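PDB 6QZO: peroxidase from Cellulomonas bogoriensis 69B4 = DSM 16987, which binds heme b and probably acts as a dye-decolourising peroxidase, oxidising substrates at the expense of hydrogen peroxide. Local coordinates for residues 118-123 and 222-227; 227-232 and 364-369. All coordinates share one frame; numbering follows the deposited sequence.

Interaction 1. Residues 118-123 and 222-227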
loop_
_atom_site.group_PDB
_atom_site.type_symbol
_atom_site.label_atom_id
_atom_site.label_comp_id
_atom_site.label_asym_id
_atom_site.label_seq_id
_atom_site.Cartn_x
_atom_site.Cartn_y
_atom_site.Cartn_z
ATOM N N ARG A 118 17.365 -1.142 33.625
ATOM C CA ARG A 118 18.231 -1.021 32.412
ATOM C C ARG A 118 17.628 -0.029 31.411
ATOM O O ARG A 118 18.278 0.229 30.390
ATOM C CB ARG A 118 18.465 -2.389 31.767
ATOM C CG ARG A 118 19.204 -3.368 32.672
ATOM C CD ARG A 118 20.689 -3.093 32.776
ATOM N NE ARG A 118 21.410 -4.314 33.133
ATOM C CZ ARG A 118 22.086 -4.521 34.267
ATOM N NH1 ARG A 118 22.175 -3.564 35.182
ATOM N NH2 ARG A 118 22.673 -5.692 34.478
ATOM N N ALA A 119 16.453 0.532 31.700
ATOM C CA ALA A 119 15.770 1.531 30.841
ATOM C C ALA A 119 16.603 2.805 30.804
ATOM O O ALA A 119 16.929 3.353 31.851
ATOM C CB ALA A 119 14.381 1.825 31.361
ATOM N N PRO A 120 16.978 3.332 29.616
ATOM C CA PRO A 120 17.519 4.692 29.546
ATOM C C PRO A 120 16.473 5.722 30.006
ATOM O O PRO A 120 15.287 5.429 29.931
ATOM C CB PRO A 120 17.878 4.877 28.068
ATOM C CG PRO A 120 17.071 3.809 27.335
ATOM C CD PRO A 120 16.920 2.662 28.304
ATOM N N ALA A 121 16.924 6.870 30.509
ATOM C CA ALA A 121 16.084 7.970 31.036
ATOM C C ALA A 121 15.063 8.430 29.981
ATOM O O ALA A 121 13.982 8.913 30.358
ATOM C CB ALA A 121 16.955 9.124 31.474
ATOM N N TRP A 122 15.386 8.299 28.693
ATOM C CA TRP A 122 14.542 8.808 27.579
ATOM C C TRP A 122 13.522 7.765 27.085
ATOM O O TRP A 122 12.788 8.083 26.167
ATOM C CB TRP A 122 15.429 9.331 26.447
ATOM C CG TRP A 122 16.510 8.412 25.983
ATOM C CD1 TRP A 122 17.847 8.533 26.231
ATOM C CD2 TRP A 122 16.361 7.238 25.158
ATOM N NE1 TRP A 122 18.541 7.519 25.623
ATOM C CE2 TRP A 122 17.657 6.715 24.954
ATOM C CE3 TRP A 122 15.270 6.572 24.592
ATOM C CZ2 TRP A 122 17.883 5.565 24.204
ATOM C CZ3 TRP A 122 15.491 5.436 23.854
ATOM C CH2 TRP A 122 16.777 4.933 23.674
ATOM N N LEU A 123 13.443 6.579 27.679
ATOM C CA LEU A 123 12.503 5.521 27.205
ATOM C C LEU A 123 11.161 5.689 27.915
ATOM O O LEU A 123 10.939 5.022 28.941
ATOM C CB LEU A 123 13.072 4.121 27.441
ATOM C CG LEU A 123 12.215 2.992 26.887
ATOM C CD1 LEU A 123 11.958 3.222 25.408
ATOM C CD2 LEU A 123 12.865 1.639 27.119
ATOM N N PRO A 222 22.865 3.154 29.574
ATOM C CA PRO A 222 23.145 1.739 29.838
ATOM C C PRO A 222 23.950 1.043 28.730
ATOM O O PRO A 222 23.752 1.350 27.579
ATOM C CB PRO A 222 21.730 1.149 29.956
ATOM C CG PRO A 222 20.910 1.960 28.962
ATOM C CD PRO A 222 21.535 3.349 28.980
ATOM N N GLY A 223 24.827 0.111 29.126
ATOM C CA GLY A 223 25.840 -0.532 28.267
ATOM C C GLY A 223 25.224 -1.348 27.149
ATOM O O GLY A 223 25.871 -1.487 26.098
ATOM N N TRP A 224 24.021 -1.886 27.352
ATOM C CA TRP A 224 23.350 -2.781 26.370
ATOM C C TRP A 224 22.962 -2.027 25.084
ATOM O O TRP A 224 22.696 -2.706 24.073
ATOM C CB TRP A 224 22.129 -3.461 26.994
ATOM C CG TRP A 224 20.938 -2.579 27.219
ATOM C CD1 TRP A 224 20.615 -1.932 28.374
ATOM C CD2 TRP A 224 19.878 -2.284 26.288
ATOM N NE1 TRP A 224 19.446 -1.241 28.222
ATOM C CE2 TRP A 224 18.965 -1.445 26.954
ATOM C CE3 TRP A 224 19.601 -2.655 24.967
ATOM C CZ2 TRP A 224 17.802 -0.971 26.351
ATOM C CZ3 TRP A 224 18.456 -2.180 24.367
ATOM C CH2 TRP A 224 17.571 -1.350 25.049
ATOM N N LEU A 225 22.922 -0.693 25.107
ATOM C CA LEU A 225 22.530 0.123 23.929
ATOM C C LEU A 225 23.729 0.479 23.040
ATOM O O LEU A 225 23.499 1.213 22.059
ATOM C CB LEU A 225 21.837 1.400 24.409
ATOM C CG LEU A 225 20.317 1.331 24.461
ATOM C CD1 LEU A 225 19.795 2.615 25.054
ATOM C CD2 LEU A 225 19.717 1.104 23.080
ATOM N N THR A 226 24.936 -0.020 23.319
ATOM C CA THR A 226 26.113 0.189 22.434
ATOM C C THR A 226 25.773 -0.248 21.008
ATOM O O THR A 226 25.374 -1.414 20.848
ATOM C CB THR A 226 27.343 -0.625 22.854
ATOM O OG1 THR A 226 27.522 -0.456 24.260
ATOM C CG2 THR A 226 28.584 -0.209 22.093
ATOM N N GLY A 227 25.984 0.635 20.020
ATOM C CA GLY A 227 25.659 0.394 18.600
ATOM C C GLY A 227 24.182 0.667 18.307
ATOM O O GLY A 227 23.759 0.530 17.126
#
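Trp224 meets the 118-123 loop with the edge of its indole: Arg118 O lies at that edge, in the ring plane and facing NE1, while one face of the same ring is overlaid near its rim by CG of its own neighbour Leu225. In the second indole, Pro120 CB sits over one face of Trp122, nearer the ring margin than its middle, and Trp122 CZ2 meets Leu225 CD1 at 3.6 Å.

The polar link is a single, nearly linear bond, Trp224 NE1 to Arg118 O, 2.9 Å long with an N-H...O angle of 173°. The donor stands 34° away from the carbonyl plane, so the bond is straight at the hydrogen but tilted at the acceptor. Chi1 of Trp224, at 73°, places the ring beside the 118-123 loop, and its turn about CB-CG then presents the NE1 edge to the carbonyl. Beside this bond, Pro222 CG touches Arg118 O at 3.5 Å. The two prolines meet roughly perpendicular, Pro120 CB lying 4.1 Å from Pro222 CD; Pro120 CG also reaches Leu225 CD1 at 3.7 Å, so that one methyl group serves both Pro120 and Trp122. A phenylalanine in place of Trp224 would probably leave Arg118 O without its indole donor and open a gap beside Pro120 CD, where CZ2 now packs.

Outside the two loops, Trp224 also packs on Leu380 of helix 378-381, and the Arg118 guanidinium forms a salt bridge with the C-terminal carboxylate of Gly383. Chemically, then, one directional bond fixes the indole edge while apolar contacts among rigid prolines, leucine and tryptophan fill the interface: plain packing between loops of the N- and C-terminal family regions, remote from the heme.

Interaction 2. Residues 227-232 and 364-369; sequences GGTSMV and FAVPGG
An antiparallel strand pairing within the four-stranded sheet of the C-terminal DyP region joins Thr229, Ser230 and Met231 to Val366, Ala365 and Phe364. Thr229-Val366 and Met231-Phe364 are hydrogen-bonded pairs, and Ser230-Ala365 between them is non-hydrogen-bonded. Reciprocal bonds define the first pair: Thr229 N to Val366 O, 2.9 Å, and Val366 N to Thr229 O, 2.7 Å. Two more close the second, Met231 N to Phe364 O at 2.8 Å and Phe364 N to Met231 O at 2.9 Å.

Thr229, Met231, Phe364 and Val366 share one sheet face. Thr229 and Val366 lie side by side, Thr229 CG2 being 3.6 Å from Val366 CB, and Val366 CG2 meets Met231 CB at 3.8 Å. Met231 is fully extended (chi2 180°), which carries SD to 5.3 Å from the centroid of the Phe364 ring, an oblique Met-aromatic contact. Next to Thr229, Gly228 packs against the backbone of Val366, Pro367 and Gly368; a beta carbon built on it would fall 2.2 Å from Val366 O, a clash.

Strand 356-366 is the last of the four in this sheet, and Ala365 bonds through its backbone to Phe105 of strand 100-105 in the other sheet. Strand 229-238 has strand 323-332 on its other flank, where Ser230 OG bonds to Gln332 O. Met231 and Phe364 pack on Val144 of strand 143-149, and Ser230 touches Val335 of helix 335-338.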
loop_
_atom_site.group_PDB
_atom_site.type_symbol
_atom_site.label_atom_id
_atom_site.label_comp_id
_atom_site.label_asym_id
_atom_site.label_seq_id
_atom_site.Cartn_x
_atom_site.Cartn_y
_atom_site.Cartn_z
ATOM N N GLY A 227 25.984 0.635 20.020
ATOM C CA GLY A 227 25.659 0.394 18.600
ATOM C C GLY A 227 24.182 0.667 18.307
ATOM O O GLY A 227 23.759 0.530 17.126
ATOM N N GLY A 228 23.422 1.030 19.342
ATOM C CA GLY A 228 21.964 1.206 19.280
ATOM C C GLY A 228 21.591 2.676 19.201
ATOM O O GLY A 228 22.480 3.535 19.006
ATOM N N THR A 229 20.307 2.962 19.355
ATOM C CA THR A 229 19.743 4.306 19.122
ATOM C C THR A 229 18.348 4.336 19.745
ATOM O O THR A 229 17.958 3.345 20.394
ATOM C CB THR A 229 19.763 4.637 17.618
ATOM O OG1 THR A 229 19.427 6.016 17.414
ATOM C CG2 THR A 229 18.825 3.761 16.814
ATOM N N SER A 230 17.666 5.464 19.584
ATOM C CA SER A 230 16.251 5.655 19.966
ATOM C C SER A 230 15.460 5.905 18.688
ATOM O O SER A 230 16.051 6.417 17.724
ATOM C CB SER A 230 16.097 6.779 20.941
ATOM O OG SER A 230 16.321 8.023 20.313
ATOM N N MET A 231 14.198 5.507 18.696
ATOM C CA MET A 231 13.274 5.617 17.550
ATOM C C MET A 231 12.013 6.333 18.026
ATOM O O MET A 231 11.466 5.924 19.054
ATOM C CB MET A 231 12.917 4.230 17.022
ATOM C CG MET A 231 11.790 4.236 16.008
ATOM S SD MET A 231 11.498 2.520 15.482
ATOM C CE MET A 231 9.927 2.717 14.662
ATOM N N VAL A 232 11.616 7.380 17.303
ATOM C CA VAL A 232 10.306 8.074 17.468
ATOM C C VAL A 232 9.469 7.775 16.224
ATOM O O VAL A 232 10.007 7.906 15.117
ATOM C CB VAL A 232 10.494 9.586 17.653
ATOM C CG1 VAL A 232 9.181 10.337 17.518
ATOM C CG2 VAL A 232 11.168 9.900 18.973
ATOM N N PHE A 364 10.776 4.168 21.220
ATOM C CA PHE A 364 11.415 2.833 21.347
ATOM C C PHE A 364 12.923 3.005 21.504
ATOM O O PHE A 364 13.507 3.968 20.946
ATOM C CB PHE A 364 11.131 1.959 20.127
ATOM C CG PHE A 364 9.662 1.764 19.868
ATOM C CD1 PHE A 364 8.958 0.769 20.513
ATOM C CD2 PHE A 364 8.982 2.602 19.005
ATOM C CE1 PHE A 364 7.599 0.603 20.286
ATOM C CE2 PHE A 364 7.629 2.428 18.787
ATOM C CZ PHE A 364 6.943 1.436 19.420
ATOM N N ALA A 365 13.517 2.085 22.268
ATOM C CA ALA A 365 14.981 1.907 22.381
ATOM C C ALA A 365 15.377 0.830 21.377
ATOM O O ALA A 365 14.736 -0.226 21.361
ATOM C CB ALA A 365 15.344 1.522 23.786
ATOM N N VAL A 366 16.384 1.108 20.567
ATOM C CA VAL A 366 16.811 0.230 19.451
ATOM C C VAL A 366 18.146 -0.390 19.835
ATOM O O VAL A 366 19.162 0.307 19.919
ATOM C CB VAL A 366 16.880 1.046 18.146
ATOM C CG1 VAL A 366 17.397 0.220 16.980
ATOM C CG2 VAL A 366 15.515 1.642 17.821
ATOM N N PRO A 367 18.194 -1.717 20.092
ATOM C CA PRO A 367 19.456 -2.387 20.352
ATOM C C PRO A 367 20.457 -2.136 19.226
ATOM O O PRO A 367 20.048 -1.772 18.109
ATOM C CB PRO A 367 19.113 -3.881 20.392
ATOM C CG PRO A 367 17.636 -3.926 20.681
ATOM C CD PRO A 367 17.054 -2.639 20.138
ATOM N N GLY A 368 21.732 -2.359 19.541
ATOM C CA GLY A 368 22.822 -2.369 18.560
ATOM C C GLY A 368 22.652 -3.558 17.646
ATOM O O GLY A 368 21.692 -4.310 17.852
ATOM N N GLY A 369 23.539 -3.701 16.670
ATOM C CA GLY A 369 23.551 -4.840 15.744
ATOM C C GLY A 369 24.078 -6.099 16.422
ATOM O O GLY A 369 24.320 -6.079 17.661
#

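In the fold
Both contacts are buried, but interaction 2 lies nearer the middle of the chain, about 12 Å from its centre against about 19 Å for interaction 1. They share Gly227, where the loop of interaction 1 runs on toward strand 229-238, and their centres are about 8 Å apart. The chemistry follows the setting: repeated backbone bonds define interaction 2, whereas the loops of interaction 1, with their beta turn and short 3-10 segment, rely on side-chain packing and one indole bond. Direct contact joins them, with Trp122 CZ3 3.3 Å from Ser230 CB and Trp122 CH2 3.7 Å from Ala365 CB. The 118-123 loop of the N-terminal region thus packs on the paired strands of the C-terminal region.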